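Local coordinates for OLD nuclease (PDB 6P74), which degrades linear and supercoiled double-stranded DNA in the 5' to 3' direction as a metal-dependent exonuclease, and also has DNA-stimulated ATPase activity, at residues 76-82 / 128-133; 1-7 / 71-77; 431-435 / 477-481; 384-389 / 515-519. One frame throughout, in Å; residues are numbered along the deposited sequence. Where two conformers were deposited one is given.

Contact 1 of 4, residues 76-82 / 128-133; sequences FDPPYTQ and DMRNHA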
loop_
_atom_site.group_PDB
_atom_site.type_symbol
_atom_site.label_atom_id
_atom_site.label_comp_id
_atom_site.label_asym_id
_atom_site.label_seq_id
_atom_site.Cartn_x
_atom_site.Cartn_y
_atom_site.Cartn_z
ATOM N N PHE A 76 -4.657 4.314 25.871
ATOM C CA PHE A 76 -3.526 5.157 26.215
ATOM C C PHE A 76 -3.646 5.653 27.649
ATOM O O PHE A 76 -4.664 5.479 28.319
ATOM C CB PHE A 76 -3.405 6.323 25.241
ATOM C CG PHE A 76 -4.658 7.131 25.130
ATOM C CD1 PHE A 76 -5.010 8.025 26.125
ATOM C CD2 PHE A 76 -5.491 6.992 24.037
ATOM C CE1 PHE A 76 -6.164 8.763 26.030
ATOM C CE2 PHE A 76 -6.636 7.724 23.935
ATOM C CZ PHE A 76 -6.974 8.616 24.935
ATOM N N ASP A 77 -2.570 6.291 28.107
ATOM C CA ASP A 77 -2.396 6.738 29.473
ATOM C C ASP A 77 -1.388 7.869 29.446
ATOM O O ASP A 77 -0.370 7.744 28.756
ATOM C CB ASP A 77 -1.898 5.612 30.375
ATOM C CG ASP A 77 -1.788 6.043 31.806
ATOM O OD1 ASP A 77 -2.839 6.363 32.397
ATOM O OD2 ASP A 77 -0.658 6.080 32.330
ATOM N N PRO A 78 -1.623 8.976 30.158
ATOM C CA PRO A 78 -2.771 9.227 31.040
ATOM C C PRO A 78 -4.058 9.525 30.292
ATOM O O PRO A 78 -4.012 9.802 29.094
ATOM C CB PRO A 78 -2.332 10.459 31.818
ATOM C CG PRO A 78 -1.506 11.208 30.812
ATOM C CD PRO A 78 -0.733 10.149 30.076
ATOM N N PRO A 79 -5.186 9.525 31.006
ATOM C CA PRO A 79 -6.468 9.805 30.349
ATOM C C PRO A 79 -6.526 11.223 29.811
ATOM O O PRO A 79 -5.841 12.135 30.290
ATOM C CB PRO A 79 -7.495 9.594 31.469
ATOM C CG PRO A 79 -6.756 8.790 32.522
ATOM C CD PRO A 79 -5.353 9.276 32.446
ATOM N N TYR A 80 -7.336 11.401 28.779
ATOM C CA TYR A 80 -7.619 12.732 28.272
ATOM C C TYR A 80 -8.866 13.266 28.976
ATOM O O TYR A 80 -9.922 12.614 28.965
ATOM C CB TYR A 80 -7.804 12.710 26.757
ATOM C CG TYR A 80 -7.925 14.105 26.162
ATOM C CD1 TYR A 80 -6.791 14.838 25.848
ATOM C CD2 TYR A 80 -9.168 14.686 25.929
ATOM C CE1 TYR A 80 -6.879 16.099 25.304
ATOM C CE2 TYR A 80 -9.267 15.963 25.382
ATOM C CZ TYR A 80 -8.116 16.667 25.078
ATOM O OH TYR A 80 -8.177 17.932 24.532
ATOM N N THR A 81 -8.745 14.436 29.599
ATOM C CA THR A 81 -9.883 15.055 30.271
ATOM C C THR A 81 -10.618 15.969 29.296
ATOM O O THR A 81 -10.043 16.945 28.800
ATOM C CB THR A 81 -9.445 15.854 31.502
ATOM O OG1 THR A 81 -8.843 14.982 32.460
ATOM C CG2 THR A 81 -10.659 16.557 32.168
ATOM N N GLN A 82 -11.895 15.673 29.043
ATOM C CA GLN A 82 -12.779 16.580 28.314
ATOM C C GLN A 82 -13.956 16.949 29.209
ATOM O O GLN A 82 -14.858 16.135 29.424
ATOM C CB GLN A 82 -13.270 15.962 27.008
ATOM C CG GLN A 82 -14.020 16.983 26.152
ATOM C CD GLN A 82 -13.495 17.026 24.744
ATOM O OE1 GLN A 82 -12.299 17.244 24.509
ATOM N NE2 GLN A 82 -14.379 16.783 23.790
ATOM N N ASP A 128 -8.880 18.180 19.383
ATOM C CA ASP A 128 -7.928 18.219 20.490
ATOM C C ASP A 128 -7.774 16.845 21.118
ATOM O O ASP A 128 -6.671 16.450 21.509
ATOM C CB ASP A 128 -8.384 19.231 21.541
ATOM C CG ASP A 128 -8.698 20.595 20.946
ATOM O OD1 ASP A 128 -7.749 21.365 20.661
ATOM O OD2 ASP A 128 -9.899 20.883 20.746
ATOM N N MET A 129 -8.879 16.106 21.220
ATOM C CA MET A 129 -8.854 14.806 21.860
ATOM C C MET A 129 -8.022 13.820 21.053
ATOM O O MET A 129 -7.182 13.111 21.607
ATOM C CB MET A 129 -10.276 14.286 22.044
ATOM C CG MET A 129 -10.344 12.937 22.787
ATOM S SD MET A 129 -12.051 12.412 23.088
ATOM C CE MET A 129 -12.449 13.443 24.468
ATOM N N ARG A 130 -8.228 13.770 19.738
ATOM C CA ARG A 130 -7.456 12.836 18.934
ATOM C C ARG A 130 -5.994 13.263 18.828
ATOM O O ARG A 130 -5.099 12.416 18.904
ATOM C CB ARG A 130 -8.070 12.678 17.546
ATOM C CG ARG A 130 -7.613 11.395 16.842
ATOM C CD ARG A 130 -8.071 11.385 15.403
ATOM N NE ARG A 130 -6.935 11.230 14.505
ATOM C CZ ARG A 130 -6.254 12.244 13.989
ATOM N NH1 ARG A 130 -6.604 13.490 14.276
ATOM N NH2 ARG A 130 -5.233 12.014 13.189
ATOM N N ASN A 131 -5.728 14.567 18.652
ATOM C CA ASN A 131 -4.342 15.016 18.576
ATOM C C ASN A 131 -3.590 14.749 19.869
ATOM O O ASN A 131 -2.357 14.636 19.853
ATOM C CB ASN A 131 -4.268 16.494 18.236
ATOM C CG ASN A 131 -4.808 16.806 16.848
ATOM O OD1 ASN A 131 -5.051 15.904 16.040
ATOM N ND2 ASN A 131 -5.009 18.097 16.568
ATOM N N HIS A 132 -4.307 14.648 20.986
ATOM C CA HIS A 132 -3.711 14.206 22.240
ATOM C C HIS A 132 -2.764 13.036 22.015
ATOM O O HIS A 132 -1.629 13.037 22.503
ATOM C CB HIS A 132 -4.825 13.812 23.214
ATOM C CG HIS A 132 -4.346 13.193 24.488
ATOM N ND1 HIS A 132 -3.513 13.850 25.368
ATOM C CD2 HIS A 132 -4.603 11.983 25.044
ATOM C CE1 HIS A 132 -3.268 13.065 26.407
ATOM N NE2 HIS A 132 -3.928 11.930 26.241
ATOM N N ALA A 133 -3.221 12.028 21.270
ATOM C CA ALA A 133 -2.543 10.742 21.179
ATOM C C ALA A 133 -1.907 10.481 19.816
ATOM O O ALA A 133 -1.525 9.337 19.539
ATOM C CB ALA A 133 -3.520 9.614 21.518
#

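Contact 2 of 4, residues 1-7 / 71-77; sequences MLKRLQV and EITVHFD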
loop_
_atom_site.group_PDB
_atom_site.type_symbol
_atom_site.label_atom_id
_atom_site.label_comp_id
_atom_site.label_asym_id
_atom_site.label_seq_id
_atom_site.Cartn_x
_atom_site.Cartn_y
_atom_site.Cartn_z
ATOM N N MET A 1 1.423 7.732 26.634
ATOM C CA MET A 1 1.861 6.661 25.751
ATOM C C MET A 1 0.757 5.658 25.451
ATOM O O MET A 1 -0.169 5.472 26.253
ATOM C CB MET A 1 3.051 5.924 26.355
ATOM C CG MET A 1 2.735 5.213 27.623
ATOM S SD MET A 1 3.937 3.894 27.792
ATOM C CE MET A 1 3.872 3.697 29.571
ATOM N N LEU A 2 0.860 5.015 24.288
ATOM C CA LEU A 2 -0.066 3.947 23.955
ATOM C C LEU A 2 0.165 2.759 24.882
ATOM O O LEU A 2 1.297 2.463 25.268
ATOM C CB LEU A 2 0.086 3.549 22.487
ATOM C CG LEU A 2 0.045 4.809 21.601
ATOM C CD1 LEU A 2 0.155 4.473 20.140
ATOM C CD2 LEU A 2 -1.213 5.657 21.860
ATOM N N LYS A 3 -0.928 2.109 25.279
ATOM C CA LYS A 3 -0.897 1.048 26.264
ATOM C C LYS A 3 -1.367 -0.288 25.729
ATOM O O LYS A 3 -1.001 -1.327 26.286
ATOM C CB LYS A 3 -1.772 1.427 27.468
ATOM C CG LYS A 3 -1.103 2.366 28.455
ATOM C CD LYS A 3 0.082 1.660 29.120
ATOM C CE LYS A 3 0.632 2.477 30.268
ATOM N NZ LYS A 3 1.664 1.703 31.003
ATOM N N ARG A 4 -2.155 -0.298 24.665
ATOM C CA ARG A 4 -2.780 -1.543 24.270
ATOM C C ARG A 4 -3.386 -1.289 22.908
ATOM O O ARG A 4 -3.752 -0.151 22.598
ATOM C CB ARG A 4 -3.779 -1.996 25.338
ATOM C CG ARG A 4 -4.623 -3.176 24.977
ATOM C CD ARG A 4 -5.505 -3.524 26.156
ATOM N NE ARG A 4 -6.465 -4.585 25.849
ATOM C CZ ARG A 4 -7.565 -4.830 26.559
ATOM N NH1 ARG A 4 -7.854 -4.086 27.621
ATOM N NH2 ARG A 4 -8.384 -5.812 26.203
ATOM N N LEU A 5 -3.443 -2.340 22.091
ATOM C CA LEU A 5 -4.031 -2.282 20.761
ATOM C C LEU A 5 -4.927 -3.501 20.604
ATOM O O LEU A 5 -4.506 -4.621 20.907
ATOM C CB LEU A 5 -2.988 -2.254 19.642
ATOM C CG LEU A 5 -3.534 -2.468 18.227
ATOM C CD1 LEU A 5 -4.259 -1.234 17.763
ATOM C CD2 LEU A 5 -2.413 -2.796 17.285
ATOM N N GLN A 6 -6.154 -3.293 20.131
ATOM C CA GLN A 6 -7.044 -4.394 19.778
ATOM C C GLN A 6 -7.468 -4.233 18.330
ATOM O O GLN A 6 -7.849 -3.137 17.910
ATOM C CB GLN A 6 -8.266 -4.459 20.682
ATOM C CG GLN A 6 -7.935 -4.877 22.092
ATOM C CD GLN A 6 -9.005 -4.479 23.098
ATOM O OE1 GLN A 6 -9.286 -3.288 23.303
ATOM N NE2 GLN A 6 -9.608 -5.476 23.735
ATOM N N VAL A 7 -7.379 -5.314 17.562
ATOM C CA VAL A 7 -7.735 -5.279 16.155
ATOM C C VAL A 7 -8.614 -6.478 15.848
ATOM O O VAL A 7 -8.272 -7.612 16.197
ATOM C CB VAL A 7 -6.487 -5.269 15.255
ATOM C CG1 VAL A 7 -6.886 -5.147 13.805
ATOM C CG2 VAL A 7 -5.581 -4.124 15.641
ATOM N N GLU A 71 -12.641 -3.373 13.519
ATOM C CA GLU A 71 -12.604 -2.715 14.825
ATOM C C GLU A 71 -11.154 -2.542 15.259
ATOM O O GLU A 71 -10.454 -3.534 15.465
ATOM C CB GLU A 71 -13.353 -3.539 15.873
ATOM C CG GLU A 71 -14.707 -3.049 16.268
ATOM C CD GLU A 71 -15.239 -3.821 17.461
ATOM O OE1 GLU A 71 -15.981 -4.809 17.265
ATOM O OE2 GLU A 71 -14.884 -3.453 18.600
ATOM N N ILE A 72 -10.709 -1.302 15.435
ATOM C CA ILE A 72 -9.386 -1.033 15.983
ATOM C C ILE A 72 -9.544 -0.164 17.225
ATOM O O ILE A 72 -10.068 0.953 17.149
ATOM C CB ILE A 72 -8.467 -0.363 14.956
ATOM C CG1 ILE A 72 -8.390 -1.217 13.696
ATOM C CG2 ILE A 72 -7.099 -0.197 15.547
ATOM C CD1 ILE A 72 -7.899 -0.476 12.491
ATOM N N THR A 73 -9.071 -0.668 18.363
ATOM C CA THR A 73 -9.151 0.046 19.633
ATOM C C THR A 73 -7.740 0.340 20.130
ATOM O O THR A 73 -6.937 -0.583 20.300
ATOM C CB THR A 73 -9.929 -0.777 20.670
ATOM O OG1 THR A 73 -11.233 -1.091 20.168
ATOM C CG2 THR A 73 -10.070 -0.005 21.968
ATOM N N VAL A 74 -7.433 1.613 20.372
ATOM C CA VAL A 74 -6.138 2.000 20.924
ATOM C C VAL A 74 -6.351 2.590 22.310
ATOM O O VAL A 74 -7.121 3.541 22.474
ATOM C CB VAL A 74 -5.403 2.995 20.020
ATOM C CG1 VAL A 74 -3.987 3.157 20.505
ATOM C CG2 VAL A 74 -5.426 2.515 18.591
ATOM N N HIS A 75 -5.671 2.030 23.304
ATOM C CA HIS A 75 -5.731 2.501 24.680
ATOM C C HIS A 75 -4.486 3.310 25.016
ATOM O O HIS A 75 -3.388 3.027 24.529
ATOM C CB HIS A 75 -5.837 1.340 25.665
ATOM C CG HIS A 75 -6.981 0.417 25.404
ATOM N ND1 HIS A 75 -8.035 0.274 26.283
ATOM C CD2 HIS A 75 -7.224 -0.437 24.381
ATOM C CE1 HIS A 75 -8.878 -0.628 25.811
ATOM N NE2 HIS A 75 -8.410 -1.074 24.658
ATOM N N PHE A 76 -4.657 4.314 25.871
ATOM C CA PHE A 76 -3.526 5.157 26.215
ATOM C C PHE A 76 -3.646 5.653 27.649
ATOM O O PHE A 76 -4.664 5.479 28.319
ATOM C CB PHE A 76 -3.405 6.323 25.241
ATOM C CG PHE A 76 -4.658 7.131 25.130
ATOM C CD1 PHE A 76 -5.010 8.025 26.125
ATOM C CD2 PHE A 76 -5.491 6.992 24.037
ATOM C CE1 PHE A 76 -6.164 8.763 26.030
ATOM C CE2 PHE A 76 -6.636 7.724 23.935
ATOM C CZ PHE A 76 -6.974 8.616 24.935
ATOM N N ASP A 77 -2.570 6.291 28.107
ATOM C CA ASP A 77 -2.396 6.738 29.473
ATOM C C ASP A 77 -1.388 7.869 29.446
ATOM O O ASP A 77 -0.370 7.744 28.756
ATOM C CB ASP A 77 -1.898 5.612 30.375
ATOM C CG ASP A 77 -1.788 6.043 31.806
ATOM O OD1 ASP A 77 -2.839 6.363 32.397
ATOM O OD2 ASP A 77 -0.658 6.080 32.330
#

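Contact 3 of 4, residues 431-435 / 477-481; sequences DEDVW and PSLEA. With SM (samarium (III) ion), chain O.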
loop_
_atom_site.group_PDB
_atom_site.type_symbol
_atom_site.label_atom_id
_atom_site.label_comp_id
_atom_site.label_asym_id
_atom_site.label_seq_id
_atom_site.Cartn_x
_atom_site.Cartn_y
_atom_site.Cartn_z
ATOM N N ASP A 431 26.135 -29.795 29.210
ATOM C CA ASP A 431 26.902 -30.787 29.958
ATOM C C ASP A 431 26.327 -30.985 31.350
ATOM O O ASP A 431 25.749 -30.072 31.943
ATOM C CB ASP A 431 28.380 -30.368 30.073
ATOM C CG ASP A 431 29.140 -30.469 28.737
ATOM O OD1 ASP A 431 28.608 -31.120 27.824
ATOM O OD2 ASP A 431 30.242 -29.880 28.585
ATOM N N GLU A 432 26.516 -32.190 31.890
ATOM C CA GLU A 432 26.143 -32.421 33.278
ATOM C C GLU A 432 27.103 -31.706 34.227
ATOM O O GLU A 432 26.672 -30.998 35.144
ATOM C CB GLU A 432 26.105 -33.917 33.569
ATOM C CG GLU A 432 25.614 -34.295 34.975
ATOM C CD GLU A 432 25.931 -35.765 35.289
ATOM O OE1 GLU A 432 26.679 -36.373 34.500
ATOM O OE2 GLU A 432 25.463 -36.318 36.313
ATOM N N ASP A 433 28.413 -31.899 34.035
ATOM C CA ASP A 433 29.444 -31.226 34.837
ATOM C C ASP A 433 29.422 -31.651 36.300
ATOM O O ASP A 433 29.664 -30.845 37.196
ATOM C CB ASP A 433 29.330 -29.713 34.724
ATOM C CG ASP A 433 29.882 -29.210 33.415
ATOM O OD1 ASP A 433 30.830 -29.849 32.911
ATOM O OD2 ASP A 433 29.394 -28.192 32.892
ATOM N N VAL A 434 29.155 -32.929 36.532
ATOM C CA VAL A 434 29.230 -33.548 37.845
ATOM C C VAL A 434 30.321 -34.602 37.769
ATOM O O VAL A 434 30.376 -35.370 36.806
ATOM C CB VAL A 434 27.877 -34.165 38.228
ATOM C CG1 VAL A 434 27.979 -35.058 39.494
ATOM C CG2 VAL A 434 26.831 -33.048 38.319
ATOM N N TRP A 435 31.201 -34.622 38.758
ATOM C CA TRP A 435 32.391 -35.453 38.667
ATOM C C TRP A 435 32.556 -36.262 39.940
ATOM O O TRP A 435 32.260 -35.760 41.024
ATOM C CB TRP A 435 33.625 -34.573 38.434
ATOM C CG TRP A 435 33.453 -33.726 37.216
ATOM C CD1 TRP A 435 33.013 -32.417 37.158
ATOM C CD2 TRP A 435 33.665 -34.138 35.865
ATOM N NE1 TRP A 435 32.947 -32.003 35.853
ATOM C CE2 TRP A 435 33.346 -33.038 35.039
ATOM C CE3 TRP A 435 34.095 -35.334 35.276
ATOM C CZ2 TRP A 435 33.459 -33.093 33.647
ATOM C CZ3 TRP A 435 34.201 -35.390 33.908
ATOM C CH2 TRP A 435 33.876 -34.279 33.101
ATOM N N PRO A 477 29.797 -37.013 31.207
ATOM C CA PRO A 477 29.750 -35.888 32.137
ATOM C C PRO A 477 29.843 -34.556 31.416
ATOM O O PRO A 477 29.407 -33.563 31.984
ATOM C CB PRO A 477 30.977 -36.095 33.027
ATOM C CG PRO A 477 31.936 -36.911 32.172
ATOM C CD PRO A 477 31.034 -37.817 31.359
ATOM N N SER A 478 30.392 -34.534 30.202
ATOM C CA SER A 478 30.548 -33.285 29.456
ATOM C C SER A 478 30.914 -33.608 28.020
ATOM O O SER A 478 31.440 -34.684 27.732
ATOM C CB SER A 478 31.644 -32.402 30.057
ATOM O OG SER A 478 32.896 -33.072 29.945
ATOM N N LEU A 479 30.681 -32.638 27.131
ATOM C CA LEU A 479 31.059 -32.810 25.729
ATOM C C LEU A 479 32.561 -32.978 25.588
ATOM O O LEU A 479 33.029 -33.783 24.769
ATOM C CB LEU A 479 30.569 -31.630 24.876
ATOM C CG LEU A 479 30.838 -31.700 23.362
ATOM C CD1 LEU A 479 30.074 -32.802 22.706
ATOM C CD2 LEU A 479 30.563 -30.359 22.619
ATOM N N GLU A 480 33.340 -32.234 26.383
ATOM C CA GLU A 480 34.787 -32.412 26.351
ATOM C C GLU A 480 35.169 -33.854 26.645
ATOM O O GLU A 480 36.049 -34.417 25.989
ATOM C CB GLU A 480 35.486 -31.495 27.350
ATOM C CG GLU A 480 35.340 -30.029 27.085
ATOM C CD GLU A 480 34.170 -29.441 27.827
ATOM O OE1 GLU A 480 33.187 -30.198 28.033
ATOM O OE2 GLU A 480 34.253 -28.251 28.221
ATOM N N ALA A 481 34.528 -34.466 27.641
ATOM C CA ALA A 481 34.863 -35.849 27.952
ATOM C C ALA A 481 34.358 -36.789 26.863
ATOM O O ALA A 481 35.055 -37.740 26.488
ATOM C CB ALA A 481 34.305 -36.238 29.322
HETATM SM SM SM O . 31.692 -28.018 28.647
HETATM O O HOH W 1 32.271 -29.217 30.874
#

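Contact 4 of 4, residues 384-389 / 515-519; sequences AALQLF and FVEAI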
loop_
_atom_site.group_PDB
_atom_site.type_symbol
_atom_site.label_atom_id
_atom_site.label_comp_id
_atom_site.label_asym_id
_atom_site.label_seq_id
_atom_site.Cartn_x
_atom_site.Cartn_y
_atom_site.Cartn_z
ATOM N N ALA A 384 30.776 -27.479 17.706
ATOM C CA ALA A 384 30.516 -28.907 17.593
ATOM C C ALA A 384 29.130 -29.167 17.015
ATOM O O ALA A 384 28.974 -30.008 16.118
ATOM C CB ALA A 384 30.670 -29.581 18.959
ATOM N N ALA A 385 28.118 -28.433 17.493
ATOM C CA ALA A 385 26.783 -28.540 16.917
ATOM C C ALA A 385 26.810 -28.345 15.396
ATOM O O ALA A 385 26.328 -29.199 14.635
ATOM C CB ALA A 385 25.846 -27.532 17.592
ATOM N N LEU A 386 27.399 -27.240 14.931
ATOM C CA LEU A 386 27.363 -26.933 13.499
ATOM C C LEU A 386 28.127 -27.961 12.678
ATOM O O LEU A 386 27.736 -28.260 11.544
ATOM C CB LEU A 386 27.904 -25.521 13.233
ATOM C CG LEU A 386 27.047 -24.358 13.759
ATOM C CD1 LEU A 386 27.772 -23.023 13.620
ATOM C CD2 LEU A 386 25.706 -24.282 13.038
ATOM N N GLN A 387 29.204 -28.521 13.218
ATOM C CA GLN A 387 29.879 -29.589 12.498
ATOM C C GLN A 387 28.999 -30.842 12.442
ATOM O O GLN A 387 28.962 -31.534 11.419
ATOM C CB GLN A 387 31.239 -29.876 13.142
ATOM C CG GLN A 387 31.930 -31.107 12.602
ATOM C CD GLN A 387 32.292 -30.954 11.130
ATOM O OE1 GLN A 387 32.563 -29.845 10.667
ATOM N NE2 GLN A 387 32.282 -32.065 10.385
ATOM N N LEU A 388 28.244 -31.130 13.505
ATOM C CA LEU A 388 27.362 -32.298 13.440
ATOM C C LEU A 388 26.215 -32.065 12.468
ATOM O O LEU A 388 25.857 -32.969 11.705
ATOM C CB LEU A 388 26.833 -32.667 14.826
ATOM C CG LEU A 388 27.874 -33.420 15.653
ATOM C CD1 LEU A 388 27.504 -33.469 17.118
ATOM C CD2 LEU A 388 28.077 -34.830 15.078
ATOM N N PHE A 389 25.628 -30.862 12.477
ATOM C CA PHE A 389 24.661 -30.521 11.437
ATOM C C PHE A 389 25.217 -30.874 10.070
ATOM O O PHE A 389 24.548 -31.511 9.249
ATOM C CB PHE A 389 24.318 -29.033 11.469
ATOM C CG PHE A 389 23.191 -28.662 12.403
ATOM C CD1 PHE A 389 21.880 -28.694 11.973
ATOM C CD2 PHE A 389 23.455 -28.226 13.696
ATOM C CE1 PHE A 389 20.848 -28.319 12.818
ATOM C CE2 PHE A 389 22.428 -27.841 14.548
ATOM C CZ PHE A 389 21.127 -27.894 14.109
ATOM N N PHE A 515 24.095 -35.525 22.449
ATOM C CA PHE A 515 24.393 -34.358 21.630
ATOM C C PHE A 515 23.847 -34.534 20.226
ATOM O O PHE A 515 23.195 -33.634 19.697
ATOM C CB PHE A 515 25.900 -34.093 21.587
ATOM C CG PHE A 515 26.251 -32.686 21.194
ATOM C CD1 PHE A 515 26.038 -31.635 22.066
ATOM C CD2 PHE A 515 26.796 -32.413 19.970
ATOM C CE1 PHE A 515 26.350 -30.326 21.709
ATOM C CE2 PHE A 515 27.115 -31.109 19.614
ATOM C CZ PHE A 515 26.874 -30.060 20.482
ATOM N N VAL A 516 24.094 -35.687 19.595
ATOM C CA VAL A 516 23.592 -35.797 18.233
ATOM C C VAL A 516 22.072 -36.015 18.245
ATOM O O VAL A 516 21.368 -35.520 17.358
ATOM C CB VAL A 516 24.383 -36.857 17.404
ATOM C CG1 VAL A 516 25.597 -37.371 18.129
ATOM C CG2 VAL A 516 23.525 -37.971 16.860
ATOM N N GLU A 517 21.526 -36.681 19.268
ATOM C CA GLU A 517 20.076 -36.793 19.325
ATOM C C GLU A 517 19.414 -35.431 19.532
ATOM O O GLU A 517 18.352 -35.170 18.948
ATOM C CB GLU A 517 19.660 -37.800 20.399
ATOM C CG GLU A 517 19.071 -39.062 19.778
ATOM C CD GLU A 517 18.067 -38.736 18.669
ATOM O OE1 GLU A 517 18.241 -39.275 17.544
ATOM O OE2 GLU A 517 17.096 -37.967 18.924
ATOM N N ALA A 518 20.024 -34.541 20.322
ATOM C CA ALA A 518 19.503 -33.177 20.410
ATOM C C ALA A 518 19.387 -32.545 19.027
ATOM O O ALA A 518 18.367 -31.911 18.698
ATOM C CB ALA A 518 20.391 -32.319 21.307
ATOM N N ILE A 519 20.424 -32.718 18.192
ATOM C CA ILE A 519 20.422 -32.113 16.859
ATOM C C ILE A 519 19.374 -32.773 15.966
ATOM O O ILE A 519 18.682 -32.094 15.192
ATOM C CB ILE A 519 21.834 -32.165 16.247
ATOM C CG1 ILE A 519 22.731 -31.154 16.965
ATOM C CG2 ILE A 519 21.796 -31.798 14.758
ATOM C CD1 ILE A 519 24.167 -31.514 16.977
#

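Contact 1 of 4, residues 76-82 / 128-133
Tyr80, Phe76 and His132 meet in an aromatic cluster where helix 128-132 lies against strand 79-82 and the corner that leads into it. The contact belongs to the N-terminal part of the ATPase domain and is built almost wholly from rings and aliphatic carbons. Strand and helix run nearly antiparallel, their axes 167° apart in direction and 9.4 Å apart at closest approach. The Tyr80 ring fills much of that gap. With CG trans to the backbone N (chi1 -173°), the ring reaches the helix and runs alongside the imidazole of His132, which comes from the other direction. Tyr80 CD1 sits over one face of that imidazole, 3.2 Å from His132 CG, and this is tight packing. The Tyr80 ring offers one of its own faces to the helix backbone: Met129 CA lies 3.9 Å from its centroid in a CH-pi contact. Beyond the ring, Tyr80 OH comes 3.3 Å from Asp128 CB.

This is a helix laid on one face of a curled antiparallel sheet, for Met129 also touches Ile87 and Phe90 of strand 85-97. The chain bends at Asp77 and Pro78, where the peptide before Pro78 is cis, and Phe76 thus packs on the same cluster as Tyr80. His132 turns an edge to the face of Phe76 in an offset edge-to-face pair, with centroids 5.3 Å apart and planes at 70°. Ala133 CB rests 4.1 Å from Phe76 CD2. At the far end, the bent tail of Met129 crosses Gln82, and its CE packs 3.7 Å from Gln82 CB.

Contact 2 of 4, residues 1-7 / 71-77
The His75 ring carries the aliphatic part of Arg4 on one face, with Arg4 CD 4.1 Å from the ring centroid, and meets Gln6 OE1 at its edge. The guanidinium of Arg4 runs alongside, its plane within 8° of the imidazole; His75 NE2 and Gln6 OE1 both lie over one face of it. Its NH2 forms a salt bridge with Asp17 of strand 13-19.

Beneath these groups strands 2-7 and 71-76 pair antiparallel. Gln6 and Thr73 form a hydrogen-bonded pair, Gln6 N to Thr73 O and Thr73 N to Gln6 O both measuring 2.8 Å. A classic beta bulge sets Lys3 and Arg4 opposite His75: Lys3 N donates to His75 O (2.7 Å), while His75 N donates to Arg4 O (3.0 Å). Leu2, Leu5, Val7, Ile72 and Val74 occupy the other face of the sheet, and all but Val7 touch helix 34-45, which follows the P-loop.

As modelled, His75 NE2 donates to Gln6 OE1 at 2.7 Å, but Gln6 NE2 then lies 2.8 Å from Arg4 NH2, donor against donor. The amide may be turned over, leaving that bond's direction and the NE2 proton unsettled; the guanidinium would probably disfavour a positively charged imidazole.

Contact 3 of 4, residues 431-435 / 477-481
Asp431 leaves the end of a central Toprim strand and reaches across to the first turn of helix 479-483, at the metal site of the nuclease. Its CB packs on Ser478 CA and CB, and the carboxylate then divides its work. OD1 accepts from Leu479 N at 2.7 Å, met from 50° above the carboxylate plane. OD2 binds the samarium ion at 2.4 Å. That ion also draws in Glu480, whose chain bends at chi2 (93°) to bring OE1 to 2.7 Å and OE2 to 2.6 Å from it. Two acceptors, Asp431 OD2 and Glu480 OE1, are thereby held only 3.0 Å apart, an approach that the trivalent ion probably makes tolerable. Arg487, inferred to act at the active site, forms a salt bridge with Glu480 OE2.

A water on the samarium is hydrogen-bonded to Asp433 OD1, making Asp433 a second-shell ligand here. A straight bond fixes the loop, Asp433 N to Pro477 O, 2.8 Å long at 173°. The ion probably mimics natural divalent cations, taking Asp431, inferred for the first, and Glu480, inferred for the second. Trp435 lays one face over Pro477 CB, and Ser478, the N-cap, accepts from Ala481 N through OG at 3.1 Å.

Contact 4 of 4, residues 384-389 / 515-519
Ala385 O, gripped by Phe389 N at 2.8 Å in the regular bonding of helix 384-389, is also touched from the other helix by Ile519 CD1 at 3.9 Å. The Toprim fold sets helices against a parallel sheet, and here two of them, 379-391 and 513-523, pack against each other as well as on the strands. The first covers strand 401-405 through Ala385 and Phe389, which both touch Val403; the second covers strand 426-431, with Phe515 on Val429. Over the short segments the axes cross at -66° and come within 10.2 Å, and every residue that touches across the interface is buried.

Ile519 is the most deeply covered residue of the contact, with Leu388, Phe515 and Phe389 sharing much of the rest. Its two branches part company: CD1 packs 3.6 Å from Leu388 CB, whereas CG2, trans to the backbone N, stands over the centre of the Phe389 ring. That methyl is 3.9 Å from the ring centroid and only 4° off the normal, a CH-pi contact almost exactly over the ring centre. All six ring carbons are about equally far from it, as befits a methyl centred over one face of Phe389.

Phe515 works the other way, by its edge. The ring points into the small side chains at the start of the segment, which let it come close to the helix backbone. Ala384 CB is 3.9 Å from Phe515 CE2, and Ala385 CB is 4.0 Å from Phe515 CZ. Near the plane of the same ring, the peptide nitrogen Ala385 N lies 3.6 Å from Phe515 CE2.

Overall arrangement
The four contacts fall into two pairs, one in the N-terminal part of the ATPase domain and one in the Toprim domain. Contacts 1 and 2 share Phe76 and Asp77, have centres 12 Å apart and join at the corner between strands 70-76 and 79-82; Val7 of contact 2 lies about 9 Å, between side chains, from Gly33 of the inferred ATP site. Contact 3 itself holds the samarium. Contacts 3 and 4 have centres 16 Å apart and touch through Leu479, whose CD2 is 3.7 Å from Ala384 CB. The side chain of Phe515 comes within about 9 Å of the samarium. The pairs are far apart: the centres of contacts 2 and 4 are separated by about 45 Å.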